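Local coordinates for protein probable zinc protease PqqL (PDB 6OFT) that probably acts as a periplasmic zinc-dependent endopeptidase of the M16 family, this chain being roughly the first half of the whole protein, at residues L259-M265 and Y317-R323; V284-N288 and T307-V311. All blocks are in the same frame, centred on the assembly; numbering follows the deposited sequence.

Contact 1 (L259-M265 and Y317-R323); sequences LYYRLPM and YQSLFFR
Y260 and F321 lie side by side on one face of an antiparallel strand pair, their ring planes 28° apart but slid so far that they barely overlap. The firmer touch is a CH-pi contact: F321 CB sits over the tyrosine ring, 3.5 Å from its centroid. F321 CG stands between the backbone N and the carbonyl carbon (chi1 65°), which turns its ring along that of Y260. At the edge of the Y260 ring, R323 NH2 gives the phenol OH a weak, bent bond of 2.8 Å; the same nitrogen forms a salt bridge with E433.

S319 is small enough to fit beside this ring, and its OG donates to Y261 O at 2.8 Å. L320 N reaches that oxygen from the opposite face of the carbonyl plane, so two donors grip it. Reciprocal backbone bonds join L259 with F322, Y261 with L320 and L263 with Q318.

On the other face, L263 CD2 meets L320 CD1 at 3.8 Å, and Y261 CD2 lies in the plane of the F322 ring, at its edge. At the end of the strand the Y317 ring lies flat over the L263-P264 peptide, and P264 CA makes a CH-pi contact with it. Q318 NE2 adds a straight bond to P264 O (3.1 Å, 168°), while a water links Y317 OH to R262 O.

Further out, F431 stacks on Y260, R425 bonds to Y261 OH, and R262 makes a salt bridge from NE to D429 and a hydrogen bond from NH1 to A162 O. Strands 256-264 and 317-326 are neighbours inside a five-stranded mixed sheet, an antiparallel pairing in the region assigned to the M16 inactive domain.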
# COMPACT_ATOMS: atom_id res chain seq x y z
N LEU A 259 19.37 -5.12 3.60
CA LEU A 259 19.73 -3.74 4.03
C LEU A 259 18.53 -2.84 3.69
O LEU A 259 18.12 -2.87 2.55
CB LEU A 259 20.98 -3.26 3.31
CG LEU A 259 21.34 -1.80 3.53
CD1 LEU A 259 21.53 -1.49 5.00
CD2 LEU A 259 22.59 -1.41 2.77
N TYR A 260 17.99 -2.14 4.66
CA TYR A 260 16.85 -1.24 4.50
C TYR A 260 17.30 0.20 4.67
O TYR A 260 18.00 0.51 5.62
CB TYR A 260 15.80 -1.52 5.59
CG TYR A 260 14.95 -2.76 5.39
CD1 TYR A 260 15.45 -4.02 5.69
CD2 TYR A 260 13.61 -2.65 5.02
CE1 TYR A 260 14.65 -5.16 5.57
CE2 TYR A 260 12.81 -3.79 4.87
CZ TYR A 260 13.35 -5.04 5.12
OH TYR A 260 12.57 -6.17 4.97
N TYR A 261 16.88 1.04 3.76
CA TYR A 261 17.11 2.49 3.83
C TYR A 261 15.73 3.15 4.01
O TYR A 261 14.79 2.60 3.49
CB TYR A 261 17.78 3.02 2.56
CG TYR A 261 19.24 2.68 2.40
CD1 TYR A 261 20.22 3.37 3.09
CD2 TYR A 261 19.65 1.69 1.53
CE1 TYR A 261 21.56 3.08 2.95
CE2 TYR A 261 20.99 1.39 1.37
CZ TYR A 261 21.94 2.08 2.09
OH TYR A 261 23.26 1.81 1.95
N ARG A 262 15.61 4.23 4.75
CA ARG A 262 14.33 4.92 4.93
C ARG A 262 14.52 6.32 4.36
O ARG A 262 15.54 6.95 4.61
CB ARG A 262 13.89 4.98 6.40
CG ARG A 262 13.76 3.62 7.11
CD ARG A 262 12.98 3.71 8.42
NE ARG A 262 13.33 4.91 9.19
CZ ARG A 262 12.48 5.64 9.89
NH1 ARG A 262 11.19 5.30 9.96
NH2 ARG A 262 12.89 6.73 10.53
N LEU A 263 13.56 6.78 3.56
CA LEU A 263 13.70 8.09 2.90
C LEU A 263 12.34 8.71 2.57
O LEU A 263 11.37 7.96 2.44
CB LEU A 263 14.55 7.93 1.60
CG LEU A 263 13.99 7.03 0.48
CD1 LEU A 263 14.47 7.49 -0.87
CD2 LEU A 263 14.39 5.56 0.68
N PRO A 264 12.26 10.05 2.34
CA PRO A 264 10.97 10.65 1.97
C PRO A 264 10.37 10.04 0.71
O PRO A 264 11.10 9.57 -0.18
CB PRO A 264 11.32 12.13 1.74
CG PRO A 264 12.52 12.36 2.59
CD PRO A 264 13.31 11.09 2.47
N MET A 265 9.04 10.00 0.66
CA MET A 265 8.35 9.48 -0.51
C MET A 265 7.67 10.65 -1.21
O MET A 265 6.84 11.32 -0.60
CB MET A 265 7.33 8.42 -0.12
CG MET A 265 6.60 7.84 -1.32
SD MET A 265 5.67 6.40 -0.87
CE MET A 265 6.42 5.18 -1.95
N TYR A 317 6.61 8.93 3.58
CA TYR A 317 7.84 8.16 3.68
C TYR A 317 7.82 6.76 3.13
O TYR A 317 6.79 6.08 3.15
CB TYR A 317 8.28 8.11 5.16
CG TYR A 317 9.58 8.83 5.47
CD1 TYR A 317 9.65 10.22 5.44
CD2 TYR A 317 10.72 8.12 5.86
CE1 TYR A 317 10.83 10.89 5.78
CE2 TYR A 317 11.90 8.78 6.20
CZ TYR A 317 11.95 10.17 6.15
OH TYR A 317 13.11 10.83 6.48
N GLN A 318 9.00 6.31 2.71
CA GLN A 318 9.21 4.98 2.15
C GLN A 318 10.50 4.32 2.65
O GLN A 318 11.41 4.97 3.18
CB GLN A 318 9.26 5.07 0.62
CG GLN A 318 10.50 5.77 0.04
CD GLN A 318 10.45 5.88 -1.46
OE1 GLN A 318 10.15 4.91 -2.15
NE2 GLN A 318 10.76 7.05 -2.00
N SER A 319 10.58 3.02 2.41
CA SER A 319 11.78 2.26 2.64
C SER A 319 12.18 1.56 1.37
O SER A 319 11.34 0.96 0.68
CB SER A 319 11.64 1.25 3.76
OG SER A 319 12.91 0.64 4.00
N LEU A 320 13.46 1.64 1.05
CA LEU A 320 14.06 0.93 -0.07
C LEU A 320 14.96 -0.13 0.55
O LEU A 320 15.88 0.21 1.29
CB LEU A 320 14.88 1.88 -0.94
CG LEU A 320 14.31 2.29 -2.30
CD1 LEU A 320 13.16 3.26 -2.14
CD2 LEU A 320 15.37 2.96 -3.12
N PHE A 321 14.66 -1.41 0.30
CA PHE A 321 15.49 -2.49 0.82
C PHE A 321 16.13 -3.36 -0.26
O PHE A 321 15.58 -3.51 -1.36
CB PHE A 321 14.75 -3.36 1.85
CG PHE A 321 13.57 -4.15 1.36
CD1 PHE A 321 13.73 -5.45 0.90
CD2 PHE A 321 12.28 -3.62 1.41
CE1 PHE A 321 12.63 -6.19 0.45
CE2 PHE A 321 11.18 -4.37 0.99
CZ PHE A 321 11.36 -5.66 0.53
N PHE A 322 17.27 -3.98 0.07
CA PHE A 322 18.02 -4.87 -0.82
C PHE A 322 18.20 -6.18 -0.08
O PHE A 322 18.85 -6.20 0.96
CB PHE A 322 19.35 -4.25 -1.25
CG PHE A 322 19.19 -2.89 -1.90
CD1 PHE A 322 19.26 -1.72 -1.15
CD2 PHE A 322 18.97 -2.79 -3.27
CE1 PHE A 322 19.07 -0.48 -1.75
CE2 PHE A 322 18.80 -1.54 -3.88
CZ PHE A 322 18.85 -0.39 -3.12
N ARG A 323 17.57 -7.24 -0.58
CA ARG A 323 17.57 -8.55 0.06
C ARG A 323 18.19 -9.66 -0.77
O ARG A 323 18.01 -9.69 -1.99
CB ARG A 323 16.13 -8.92 0.47
CG ARG A 323 15.98 -10.27 1.18
CD ARG A 323 14.54 -10.59 1.52
NE ARG A 323 13.97 -9.63 2.47
CZ ARG A 323 14.19 -9.65 3.78
NH1 ARG A 323 14.99 -10.56 4.31
NH2 ARG A 323 13.62 -8.75 4.57
O HOH W 1 15.10 9.10 6.93

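Contact 2 (V284-N288 and T307-V311); sequences VQLFN and TARSV
N288 and A308 are joined by two hydrogen bonds that use both ends of one side-chain amide. A308 N donates to N288 OD1 at 2.7 Å, in the carbonyl plane and on a lone pair, although the bond is bent, 135° at the hydrogen. In return N288 ND2 donates to A308 O at 3.2 Å along a straighter path, with the acceptor close to the amide plane. The two bonds fix the rotation of the amide, and asparagine suits the place because it carries a donor and an acceptor on a short stem. With CG beside the backbone N (chi1 -71°), that stem carries the amide from the helix to the strand. T307 OG1 adds a weak bond to A308 O, which therefore has a second donor.

The apolar contacts centre on the methyl of A308, which points toward the helix. F287 CD1 approaches A308 CB to 3.5 Å, with the methyl oblique to the ring. V284, one turn before N288, brings CG1 to 4.1 Å from A308 CB; the same methyl also packs closely on A308 O, at 3.3 Å. Alanine fits here, since its small side chain lets the helix come close while the three helical residues gather round it.

The helix segment runs nearly antiparallel to the strand, at 169°, with the axes 7.2 Å apart. Helix 271-296 thus packs against the edge strand 303-314, while F287 continues to L338, L342 and I345 of helix 331-348; on another side of the helix, L286 touches V358 of helix 352-371.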
# COMPACT_ATOMS: atom_id res chain seq x y z
N VAL A 284 15.99 0.11 -8.30
CA VAL A 284 15.43 -1.12 -7.73
C VAL A 284 15.43 -2.21 -8.82
O VAL A 284 15.98 -3.30 -8.59
CB VAL A 284 14.02 -0.84 -7.11
CG1 VAL A 284 13.14 -2.10 -7.04
CG2 VAL A 284 14.13 -0.19 -5.74
N GLN A 285 14.88 -1.90 -10.01
CA GLN A 285 14.83 -2.86 -11.12
C GLN A 285 16.22 -3.28 -11.60
O GLN A 285 16.43 -4.46 -11.86
CB GLN A 285 13.99 -2.34 -12.30
CG GLN A 285 13.84 -3.40 -13.40
CD GLN A 285 12.80 -3.08 -14.45
OE1 GLN A 285 12.00 -2.16 -14.31
NE2 GLN A 285 12.80 -3.86 -15.53
N LEU A 286 17.16 -2.33 -11.72
CA LEU A 286 18.51 -2.61 -12.19
C LEU A 286 19.24 -3.58 -11.24
O LEU A 286 19.89 -4.51 -11.71
CB LEU A 286 19.30 -1.32 -12.40
CG LEU A 286 18.97 -0.51 -13.67
CD1 LEU A 286 19.37 0.93 -13.50
CD2 LEU A 286 19.64 -1.09 -14.90
N PHE A 287 19.05 -3.39 -9.91
CA PHE A 287 19.61 -4.28 -8.89
C PHE A 287 19.06 -5.70 -9.12
O PHE A 287 19.84 -6.65 -9.18
CB PHE A 287 19.23 -3.78 -7.48
CG PHE A 287 19.80 -4.64 -6.37
CD1 PHE A 287 19.13 -5.78 -5.94
CD2 PHE A 287 21.00 -4.30 -5.77
CE1 PHE A 287 19.65 -6.56 -4.91
CE2 PHE A 287 21.53 -5.09 -4.74
CZ PHE A 287 20.85 -6.22 -4.32
N ASN A 288 17.72 -5.82 -9.24
CA ASN A 288 16.98 -7.07 -9.48
C ASN A 288 17.48 -7.77 -10.73
O ASN A 288 17.72 -8.97 -10.69
CB ASN A 288 15.46 -6.80 -9.59
CG ASN A 288 14.85 -6.43 -8.26
OD1 ASN A 288 15.47 -6.65 -7.23
ND2 ASN A 288 13.63 -5.88 -8.25
N THR A 307 15.82 -9.87 -3.87
CA THR A 307 15.09 -8.75 -4.47
C THR A 307 15.45 -7.39 -3.87
O THR A 307 16.02 -7.30 -2.78
CB THR A 307 13.55 -9.01 -4.41
OG1 THR A 307 12.88 -8.11 -5.28
CG2 THR A 307 12.97 -8.89 -2.99
N ALA A 308 15.09 -6.34 -4.58
CA ALA A 308 15.17 -4.95 -4.16
C ALA A 308 13.73 -4.46 -4.32
O ALA A 308 13.04 -4.85 -5.27
CB ALA A 308 16.11 -4.16 -5.05
N ARG A 309 13.26 -3.67 -3.36
CA ARG A 309 11.89 -3.17 -3.38
C ARG A 309 11.76 -1.89 -2.59
O ARG A 309 12.54 -1.64 -1.66
CB ARG A 309 10.96 -4.22 -2.75
CG ARG A 309 9.75 -4.56 -3.62
CD ARG A 309 8.66 -5.26 -2.82
NE ARG A 309 9.07 -6.59 -2.35
CZ ARG A 309 8.67 -7.12 -1.20
NH1 ARG A 309 7.86 -6.45 -0.38
NH2 ARG A 309 9.09 -8.33 -0.84
N SER A 310 10.75 -1.11 -2.95
CA SER A 310 10.36 0.09 -2.24
C SER A 310 9.01 -0.21 -1.60
O SER A 310 8.17 -0.88 -2.20
CB SER A 310 10.27 1.30 -3.18
OG SER A 310 9.30 1.12 -4.20
N VAL A 311 8.81 0.25 -0.37
CA VAL A 311 7.56 0.07 0.37
C VAL A 311 7.18 1.39 1.06
O VAL A 311 8.06 2.08 1.57
CB VAL A 311 7.58 -1.17 1.33
CG1 VAL A 311 8.63 -1.03 2.43
CG2 VAL A 311 6.20 -1.47 1.92

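Following the chain from the N-terminal side, strand 256-264 comes first of the four elements; the chain then turns into helix 271-296 and comes back along strand 303-314. Contact 2 closes this inner excursion, setting the helix against the returning strand across 18 intervening residues. The chain then enters strand 317-326, which pairs with strand 256-264 to close the wider loop of contact 1, so contact 2 lies wholly within it. Strands 303-314 and 317-326 join the two contacts directly: R323 N probably bonds to T307 O, and S319 N to V311 O. The rings of F287 and F322 also meet at an angle, tying the helical layer to one face of the same sheet.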